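PDB 6WT8: STING-associated CdnE c-di-GMP synthase from Flavobacteriaceae, which probably makes the cyclic dinucleotide signal c-di-GMP from GTP for a partner STING receptor in bacterial CBASS antiphage defence. Local coordinates for residues 63-68 and 189-194; 173-178 and 185-190; 88-93 and 104-109. One frame throughout, in Å; residues are numbered along the deposited sequence. Where two conformers were deposited one is given.

In the fold
All three contacts reach one mixed sheet, in which strands 85-90, 106-112, 192-204, 184-189 and 176-177 are neighbours in that order. Contact 1 sets helix 60-81 on the start of strand 192-204; contact 2 is the hairpin 176-177/184-189 and shares Thr189 and Glu190 with contact 1; contact 3 pairs strands 85-90 and 106-112. Contact 1's centre is about 12 Å from each of the others, which lie about 16 Å apart. Along the chain contact 3 closes before contact 2 opens, both within the span bridged by contact 1. Asp104 of contact 3 binds Ser66 and Arg193 of contact 1, whose Asp194 makes a salt bridge with Lys187 of contact 2.

Contact 1: 63-68 and 189-194; sequences TMNSKV and TEPERD
Arg193 starts with CG beside its backbone N (chi1 -56°), then bends at chi2 and chi3, which folds its chain against the helix at Asn65 and Ser66. CG passes 3.7 Å from Asn65 O, and the chain continues with Arg193 CD 4.0 Å from Asn65 CB. Farther out, Arg193 NE comes to 4.0 Å from Ser66 CB. Asn65 also keeps its CG beside the backbone N (chi1 -80°), which holds its amide next to Pro191: OD1 is 3.7 Å from Pro191 CB. The proline follows a cis peptide bond, and its ring is wedged against the helix from Asn65 to Val68, with Pro191 CG 3.4 Å from Asn65 O and Pro191 CD 3.7 Å from Val68 CG1. No direct hydrogen bond links the two segments. A water instead accepts from both Asn65 ND2 (3.2 Å) and Arg193 NH1 (3.1 Å), bridging amide and guanidinium. The stronger polar grip on the arginine comes from beyond the two segments: NE makes a salt bridge to Asp104, which also takes a hydrogen bond from Ser66 OG, and NH2 bonds to Lys101 O. A leucine here would probably leave Asp104 without its charged mate and the bridging water without one of its donors. In the fold this is a surface junction where the opening of strand 192-204, just past the turn from strand 184-189, lies against helix 60-81, whose Tyr62 and Ala69 also touch Arg193.

Contact 2: 173-178 and 185-190; sequences YKTVDI and YVKVTE
The CG1 methyl of Val186 lies over one face of the Tyr173 ring, 3.8 Å from the ring centroid and 24° off the normal, a CH-pi contact displaced toward the CG-CD2 side. That methyl is carried anti to the backbone N of Val186 (chi1 -178°). Lys187 O and Val188 CA approach the same ring obliquely, and Lys72 and Val73 of helix 60-81 touch Tyr173. Tyr185 packs its CB 3.9 Å from Asp177 CB, while its ring leads away to a cation-pi partner, Lys180. Just past Tyr173 the chain enters a beta hairpin of strands 176-177 and 184-189: Asp177 and Tyr185 form a hydrogen-bonded antiparallel pair, with Asp177 N to Tyr185 O at 2.9 Å and Tyr185 N to Asp177 O at 3.0 Å, and Val176 faces Val186 as the next, non-hydrogen-bonded pair. One further bond runs from Lys187 N to Thr175 O, 3.0 Å. Beyond it a water takes over, accepting from Thr175 N and donating to Lys187 O (2.7 Å). The side chains of Thr175 and Lys187 run side by side, tight where Thr175 CG2 meets Lys187 CD at 3.4 Å; the lysine bends at chi3 and chi4 to bring NZ into a salt bridge with Asp194.

Contact 3: 88-93 and 104-109; sequences ERQGSV and DVDLVQ
Gln90 and Asp106 meet on the same face of the sheet with their amide and carboxylate planes turned 47° against each other. Gln90 NE2 donates to Asp106 OD2 over 3.0 Å, the oxygen lying close to the amide plane and using its anti lone pair. Gln90 CG sits between its own backbone N and carbonyl carbon (chi1 61°), and the chain then runs extended, which carries it across Val108 at about a right angle, with Gln90 CG 3.7 Å from Val108 CG2.

The other face holds Arg89 and Leu107, a non-hydrogen-bonded antiparallel pair. Leu107 CD1 lies over one face of the guanidinium, 4.0 Å from Arg89 NH1. That same NH1 donates to Glu88 O at 2.9 Å, approaching from above the carbonyl plane, while Val108 N reaches this oxygen from the opposite face at 2.9 Å. Two donors thus fix Glu88 O, and Arg89 NH2 goes on to Glu74 and Asn71 of helix 60-81.

Strands 85-90 and 106-112 are neighbours in the central sheet, with hydrogen-bonded pairs at Glu88-Val108 and Gln90-Asp106. Gly91-Ser92 followed by Asp104 and Asp106 is consistent with the GS...DxD motif of polymerase-beta-like nucleotidyltransferases, in whose members such aspartates bind magnesium. No metal is present here, and Asp104 OD1 is held by Ser66 OG and Arg193 NE.

Past the strand, the backbone angles of Gly91 would push a side chain against the preceding carbonyl oxygen. Val93 then turns back to cross Val105 at about a right angle, their CG1 atoms pressed to 3.4 Å. Beside them a water accepts from Val93 N and donates to Asp104 O (2.8 Å), and Thr63 of helix 60-81 packs on Val93.

Contact 1: 63-68 and 189-194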
loop_
_atom_site.group_PDB
_atom_site.type_symbol
_atom_site.label_atom_id
_atom_site.label_comp_id
_atom_site.label_asym_id
_atom_site.label_seq_id
_atom_site.Cartn_x
_atom_site.Cartn_y
_atom_site.Cartn_z
ATOM N N THR A 63 1.183 -5.764 13.777
ATOM C CA THR A 63 1.549 -4.520 13.113
ATOM C C THR A 63 2.488 -3.699 13.980
ATOM O O THR A 63 3.479 -3.140 13.496
ATOM C CB THR A 63 0.260 -3.786 12.821
ATOM O OG1 THR A 63 -0.526 -4.648 11.968
ATOM C CG2 THR A 63 0.486 -2.454 12.123
HETATM N N MSE A 64 2.177 -3.596 15.263
HETATM C CA MSE A 64 3.032 -2.860 16.167
HETATM C C MSE A 64 4.388 -3.521 16.290
HETATM O O MSE A 64 5.433 -2.822 16.230
HETATM C CB MSE A 64 2.388 -2.758 17.554
HETATM C CG MSE A 64 3.256 -1.941 18.524
HETATM SE SE MSE A 64 3.423 -0.056 17.989
HETATM C CE MSE A 64 5.022 0.077 16.906
ATOM N N ASN A 65 4.404 -4.850 16.410
ATOM C CA ASN A 65 5.681 -5.555 16.507
ATOM C C ASN A 65 6.537 -5.306 15.272
ATOM O O ASN A 65 7.753 -5.127 15.383
ATOM C CB ASN A 65 5.466 -7.054 16.705
ATOM C CG ASN A 65 5.135 -7.382 18.134
ATOM O OD1 ASN A 65 5.450 -6.609 19.039
ATOM N ND2 ASN A 65 4.518 -8.520 18.343
ATOM N N SER A 66 5.920 -5.271 14.083
ATOM C CA SER A 66 6.667 -5.006 12.854
ATOM C C SER A 66 7.329 -3.643 12.910
ATOM O O SER A 66 8.516 -3.503 12.580
ATOM C CB SER A 66 5.726 -5.090 11.653
ATOM O OG SER A 66 6.499 -4.939 10.451
ATOM N N LYS A 67 6.602 -2.638 13.351
ATOM C CA LYS A 67 7.144 -1.288 13.352
ATOM C C LYS A 67 8.220 -1.126 14.415
ATOM O O LYS A 67 9.225 -0.416 14.199
ATOM C CB LYS A 67 6.006 -0.270 13.579
ATOM C CG LYS A 67 4.983 -0.178 12.409
ATOM C CD LYS A 67 3.809 0.732 12.787
ATOM C CE LYS A 67 2.768 0.704 11.675
ATOM N NZ LYS A 67 1.596 1.557 12.171
ATOM N N VAL A 68 8.037 -1.769 15.577
ATOM C CA VAL A 68 9.066 -1.733 16.622
ATOM C C VAL A 68 10.334 -2.412 16.143
ATOM O O VAL A 68 11.451 -1.880 16.324
ATOM C CB VAL A 68 8.556 -2.409 17.903
ATOM C CG1 VAL A 68 9.734 -2.598 18.930
ATOM C CG2 VAL A 68 7.454 -1.590 18.530
ATOM N N THR A 189 15.156 -10.195 16.676
ATOM C CA THR A 189 14.752 -11.216 17.640
ATOM C C THR A 189 13.844 -10.707 18.736
ATOM O O THR A 189 13.126 -11.517 19.326
ATOM C CB THR A 189 15.961 -11.887 18.304
ATOM O OG1 THR A 189 16.775 -10.885 18.933
ATOM C CG2 THR A 189 16.735 -12.699 17.272
ATOM N N GLU A 190 13.872 -9.413 19.045
ATOM C CA GLU A 190 12.972 -8.832 20.040
ATOM C C GLU A 190 12.463 -7.505 19.497
ATOM O O GLU A 190 13.191 -6.500 19.473
ATOM C CB GLU A 190 13.653 -8.655 21.395
ATOM C CG GLU A 190 13.557 -9.882 22.268
ATOM C CD GLU A 190 14.703 -9.985 23.260
ATOM O OE1 GLU A 190 15.298 -11.086 23.359
ATOM O OE2 GLU A 190 15.007 -8.970 23.932
ATOM N N PRO A 191 11.227 -7.468 18.997
ATOM C CA PRO A 191 10.295 -8.573 18.822
ATOM C C PRO A 191 10.682 -9.391 17.605
ATOM O O PRO A 191 11.416 -8.881 16.773
ATOM C CB PRO A 191 8.953 -7.869 18.625
ATOM C CG PRO A 191 9.296 -6.543 18.023
ATOM C CD PRO A 191 10.665 -6.168 18.590
ATOM N N GLU A 192 10.267 -10.651 17.541
ATOM C CA GLU A 192 10.682 -11.555 16.476
ATOM C C GLU A 192 9.928 -11.229 15.192
ATOM O O GLU A 192 8.782 -11.671 15.005
ATOM C CB GLU A 192 10.440 -12.995 16.898
ATOM C CG GLU A 192 11.031 -14.014 15.961
ATOM C CD GLU A 192 11.004 -15.418 16.561
ATOM O OE1 GLU A 192 11.521 -16.354 15.911
ATOM O OE2 GLU A 192 10.463 -15.578 17.683
ATOM N N ARG A 193 10.583 -10.475 14.297
ATOM C CA ARG A 193 10.024 -10.084 12.997
ATOM C C ARG A 193 11.143 -10.050 11.984
ATOM O O ARG A 193 12.280 -9.752 12.337
ATOM C CB ARG A 193 9.369 -8.698 12.986
ATOM C CG ARG A 193 8.234 -8.500 14.038
ATOM C CD ARG A 193 6.983 -9.334 13.774
ATOM N NE ARG A 193 6.293 -8.952 12.528
ATOM C CZ ARG A 193 5.110 -9.412 12.135
ATOM N NH1 ARG A 193 4.376 -10.176 12.917
ATOM N NH2 ARG A 193 4.683 -9.059 10.936
ATOM N N ASP A 194 10.810 -10.310 10.702
ATOM C CA ASP A 194 11.800 -10.236 9.630
ATOM C C ASP A 194 11.583 -8.953 8.847
ATOM O O ASP A 194 10.499 -8.717 8.302
ATOM C CB ASP A 194 11.709 -11.444 8.703
ATOM C CG ASP A 194 11.831 -12.757 9.458
ATOM O OD1 ASP A 194 12.651 -12.848 10.384
ATOM O OD2 ASP A 194 11.068 -13.686 9.145
HETATM O O HOH W 1 4.563 -10.629 15.968
#

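Contact 2: 173-178 and 185-190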
loop_
_atom_site.group_PDB
_atom_site.type_symbol
_atom_site.label_atom_id
_atom_site.label_comp_id
_atom_site.label_asym_id
_atom_site.label_seq_id
_atom_site.Cartn_x
_atom_site.Cartn_y
_atom_site.Cartn_z
ATOM N N TYR A 173 22.919 -8.880 14.176
ATOM C CA TYR A 173 21.873 -9.890 14.149
ATOM C C TYR A 173 22.430 -11.221 13.674
ATOM O O TYR A 173 23.213 -11.279 12.717
ATOM C CB TYR A 173 20.706 -9.441 13.225
ATOM C CG TYR A 173 20.027 -8.191 13.724
ATOM C CD1 TYR A 173 19.096 -8.259 14.765
ATOM C CD2 TYR A 173 20.379 -6.935 13.229
ATOM C CE1 TYR A 173 18.503 -7.106 15.258
ATOM C CE2 TYR A 173 19.735 -5.756 13.710
ATOM C CZ TYR A 173 18.828 -5.869 14.739
ATOM O OH TYR A 173 18.257 -4.710 15.223
ATOM N N LYS A 174 22.009 -12.296 14.340
ATOM C CA LYS A 174 22.477 -13.634 13.986
ATOM C C LYS A 174 22.165 -14.006 12.538
ATOM O O LYS A 174 22.997 -14.620 11.862
ATOM C CB LYS A 174 21.859 -14.659 14.941
ATOM C CG LYS A 174 22.247 -16.069 14.646
ATOM C CD LYS A 174 21.385 -17.054 15.445
ATOM C CE LYS A 174 21.846 -18.488 15.247
ATOM N NZ LYS A 174 23.047 -18.781 16.074
ATOM N N THR A 175 20.948 -13.725 12.061
ATOM C CA THR A 175 20.514 -14.190 10.747
ATOM C C THR A 175 20.166 -12.984 9.891
ATOM O O THR A 175 19.226 -12.246 10.210
ATOM C CB THR A 175 19.306 -15.106 10.871
ATOM O OG1 THR A 175 19.652 -16.185 11.739
ATOM C CG2 THR A 175 18.892 -15.675 9.516
ATOM N N VAL A 176 20.967 -12.760 8.847
ATOM C CA VAL A 176 20.825 -11.660 7.898
ATOM C C VAL A 176 21.128 -12.208 6.509
ATOM O O VAL A 176 22.212 -12.769 6.293
ATOM C CB VAL A 176 21.797 -10.507 8.207
ATOM C CG1 VAL A 176 21.674 -9.380 7.165
ATOM C CG2 VAL A 176 21.547 -9.970 9.541
ATOM N N ASP A 177 20.186 -12.048 5.571
ATOM C CA ASP A 177 20.378 -12.413 4.169
ATOM C C ASP A 177 20.875 -11.197 3.417
ATOM O O ASP A 177 20.163 -10.188 3.294
ATOM C CB ASP A 177 19.077 -12.924 3.543
ATOM C CG ASP A 177 19.267 -13.447 2.125
ATOM O OD1 ASP A 177 20.380 -13.345 1.562
ATOM O OD2 ASP A 177 18.283 -13.960 1.564
ATOM N N ILE A 178 22.128 -11.267 2.968
ATOM C CA ILE A 178 22.745 -10.181 2.238
ATOM C C ILE A 178 22.824 -10.472 0.748
ATOM O O ILE A 178 23.412 -9.665 -0.001
ATOM C CB ILE A 178 24.147 -9.832 2.772
ATOM C CG1 ILE A 178 25.088 -11.004 2.492
ATOM C CG2 ILE A 178 24.103 -9.424 4.231
ATOM C CD1 ILE A 178 26.590 -10.659 2.524
ATOM N N TYR A 185 17.729 -8.664 4.253
ATOM C CA TYR A 185 16.646 -9.239 5.047
ATOM C C TYR A 185 17.179 -9.561 6.442
ATOM O O TYR A 185 18.127 -10.331 6.580
ATOM C CB TYR A 185 16.104 -10.513 4.388
ATOM C CG TYR A 185 14.660 -10.873 4.726
ATOM C CD1 TYR A 185 13.695 -9.879 4.889
ATOM C CD2 TYR A 185 14.263 -12.194 4.829
ATOM C CE1 TYR A 185 12.350 -10.196 5.164
ATOM C CE2 TYR A 185 12.936 -12.533 5.106
ATOM C CZ TYR A 185 11.983 -11.538 5.268
ATOM O OH TYR A 185 10.660 -11.866 5.541
ATOM N N VAL A 186 16.600 -8.936 7.469
ATOM C CA VAL A 186 17.100 -9.028 8.836
ATOM C C VAL A 186 16.114 -9.789 9.695
ATOM O O VAL A 186 14.935 -9.428 9.737
ATOM C CB VAL A 186 17.321 -7.634 9.433
ATOM C CG1 VAL A 186 17.898 -7.762 10.830
ATOM C CG2 VAL A 186 18.226 -6.839 8.496
ATOM N N LYS A 187 16.597 -10.776 10.439
ATOM C CA LYS A 187 15.741 -11.440 11.428
ATOM C C LYS A 187 15.957 -10.733 12.758
ATOM O O LYS A 187 16.969 -10.954 13.439
ATOM C CB LYS A 187 16.060 -12.926 11.495
ATOM C CG LYS A 187 15.610 -13.657 10.233
ATOM C CD LYS A 187 15.666 -15.169 10.447
ATOM C CE LYS A 187 14.654 -15.632 11.474
ATOM N NZ LYS A 187 13.281 -15.575 10.882
ATOM N N VAL A 188 15.009 -9.860 13.132
ATOM C CA VAL A 188 15.059 -9.204 14.437
ATOM C C VAL A 188 14.550 -10.179 15.489
ATOM O O VAL A 188 13.613 -10.928 15.235
ATOM C CB VAL A 188 14.246 -7.902 14.376
ATOM C CG1 VAL A 188 14.318 -7.100 15.695
ATOM C CG2 VAL A 188 14.692 -7.028 13.201
ATOM N N THR A 189 15.156 -10.195 16.676
ATOM C CA THR A 189 14.752 -11.216 17.640
ATOM C C THR A 189 13.844 -10.707 18.736
ATOM O O THR A 189 13.126 -11.517 19.326
ATOM C CB THR A 189 15.961 -11.887 18.304
ATOM O OG1 THR A 189 16.775 -10.885 18.933
ATOM C CG2 THR A 189 16.735 -12.699 17.272
ATOM N N GLU A 190 13.872 -9.413 19.045
ATOM C CA GLU A 190 12.972 -8.832 20.040
ATOM C C GLU A 190 12.463 -7.505 19.497
ATOM O O GLU A 190 13.191 -6.500 19.473
ATOM C CB GLU A 190 13.653 -8.655 21.395
ATOM C CG GLU A 190 13.557 -9.882 22.268
ATOM C CD GLU A 190 14.703 -9.985 23.260
ATOM O OE1 GLU A 190 15.298 -11.086 23.359
ATOM O OE2 GLU A 190 15.007 -8.970 23.932
HETATM O O HOH W 2 18.797 -12.897 13.924
#

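Contact 3: 88-93 and 104-109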
loop_
_atom_site.group_PDB
_atom_site.type_symbol
_atom_site.label_atom_id
_atom_site.label_comp_id
_atom_site.label_asym_id
_atom_site.label_seq_id
_atom_site.Cartn_x
_atom_site.Cartn_y
_atom_site.Cartn_z
ATOM N N GLU A 88 12.833 6.071 6.247
ATOM C CA GLU A 88 11.395 6.064 6.044
ATOM C C GLU A 88 10.904 4.622 6.053
ATOM O O GLU A 88 11.632 3.686 6.392
ATOM C CB GLU A 88 11.044 6.743 4.712
ATOM C CG GLU A 88 11.441 8.233 4.614
ATOM C CD GLU A 88 10.680 9.152 5.588
ATOM O OE1 GLU A 88 9.609 8.786 6.147
ATOM O OE2 GLU A 88 11.193 10.274 5.777
ATOM N N ARG A 89 9.597 4.432 5.777
ATOM C CA ARG A 89 8.991 3.110 5.764
ATOM C C ARG A 89 8.102 2.974 4.548
ATOM O O ARG A 89 7.547 3.955 4.056
ATOM C CB ARG A 89 8.098 2.882 7.010
ATOM C CG ARG A 89 8.810 2.995 8.369
ATOM C CD ARG A 89 9.827 1.891 8.556
ATOM N NE ARG A 89 10.351 2.032 9.922
ATOM C CZ ARG A 89 11.446 2.751 10.238
ATOM N NH1 ARG A 89 12.150 3.333 9.273
ATOM N NH2 ARG A 89 11.832 2.885 11.521
ATOM N N GLN A 90 7.911 1.741 4.073
ATOM C CA GLN A 90 6.958 1.521 2.984
ATOM C C GLN A 90 6.271 0.197 3.192
ATOM O O GLN A 90 6.670 -0.622 4.027
ATOM C CB GLN A 90 7.595 1.518 1.596
ATOM C CG GLN A 90 8.666 0.406 1.377
ATOM C CD GLN A 90 9.207 0.339 -0.020
ATOM O OE1 GLN A 90 9.147 1.300 -0.789
ATOM N NE2 GLN A 90 9.734 -0.835 -0.376
ATOM N N GLY A 91 5.202 0.014 2.410
ATOM C CA GLY A 91 4.477 -1.259 2.493
ATOM C C GLY A 91 3.028 -1.083 2.971
ATOM O O GLY A 91 2.673 -0.090 3.568
ATOM N N SER A 92 2.190 -2.073 2.674
ATOM C CA SER A 92 0.794 -2.013 3.085
ATOM C C SER A 92 0.626 -1.969 4.603
ATOM O O SER A 92 -0.395 -1.483 5.093
ATOM C CB SER A 92 0.019 -3.193 2.521
ATOM O OG SER A 92 0.564 -4.378 2.958
ATOM N N VAL A 93 1.622 -2.413 5.386
ATOM C CA VAL A 93 1.501 -2.321 6.830
ATOM C C VAL A 93 1.415 -0.856 7.251
ATOM O O VAL A 93 0.741 -0.526 8.226
ATOM C CB VAL A 93 2.662 -3.088 7.503
ATOM C CG1 VAL A 93 2.623 -2.842 9.015
ATOM C CG2 VAL A 93 2.554 -4.617 7.220
ATOM N N ASP A 104 5.199 -7.285 6.939
ATOM C CA ASP A 104 5.982 -6.331 7.681
ATOM C C ASP A 104 6.166 -5.038 6.911
ATOM O O ASP A 104 6.148 -5.026 5.670
ATOM C CB ASP A 104 7.366 -6.921 7.951
ATOM C CG ASP A 104 7.332 -7.935 9.027
ATOM O OD1 ASP A 104 7.246 -7.548 10.211
ATOM O OD2 ASP A 104 7.393 -9.139 8.694
ATOM N N VAL A 105 6.322 -3.947 7.672
ATOM C CA VAL A 105 6.854 -2.704 7.072
ATOM C C VAL A 105 8.245 -2.996 6.516
ATOM O O VAL A 105 9.015 -3.782 7.093
ATOM C CB VAL A 105 6.928 -1.503 8.036
ATOM C CG1 VAL A 105 5.533 -1.093 8.575
ATOM C CG2 VAL A 105 7.857 -1.777 9.239
ATOM N N ASP A 106 8.594 -2.339 5.403
ATOM C CA ASP A 106 10.003 -2.309 4.989
ATOM C C ASP A 106 10.650 -1.038 5.527
ATOM O O ASP A 106 10.023 0.045 5.539
ATOM C CB ASP A 106 10.177 -2.207 3.460
ATOM C CG ASP A 106 9.673 -3.364 2.680
ATOM O OD1 ASP A 106 9.588 -4.482 3.183
ATOM O OD2 ASP A 106 9.399 -3.151 1.466
ATOM N N LEU A 107 11.915 -1.146 5.937
ATOM C CA LEU A 107 12.679 0.048 6.278
ATOM C C LEU A 107 13.375 0.573 5.022
ATOM O O LEU A 107 14.010 -0.202 4.286
ATOM C CB LEU A 107 13.722 -0.308 7.347
ATOM C CG LEU A 107 14.629 0.875 7.796
ATOM C CD1 LEU A 107 15.097 0.614 9.202
ATOM C CD2 LEU A 107 15.876 1.009 6.879
ATOM N N VAL A 108 13.241 1.876 4.745
ATOM C CA VAL A 108 13.877 2.483 3.582
ATOM C C VAL A 108 14.918 3.464 4.082
ATOM O O VAL A 108 14.598 4.373 4.871
ATOM C CB VAL A 108 12.842 3.207 2.696
ATOM C CG1 VAL A 108 13.503 3.604 1.373
ATOM C CG2 VAL A 108 11.695 2.288 2.394
ATOM N N GLN A 109 16.154 3.341 3.614
ATOM C CA GLN A 109 17.182 4.337 3.909
ATOM C C GLN A 109 17.555 5.019 2.602
ATOM O O GLN A 109 17.764 4.351 1.587
ATOM C CB GLN A 109 18.365 3.728 4.629
ATOM C CG GLN A 109 19.109 2.692 3.824
ATOM C CD GLN A 109 20.242 2.067 4.635
ATOM O OE1 GLN A 109 20.655 2.562 5.704
ATOM N NE2 GLN A 109 20.762 0.975 4.105
HETATM O O HOH W 3 3.973 -3.897 4.258
#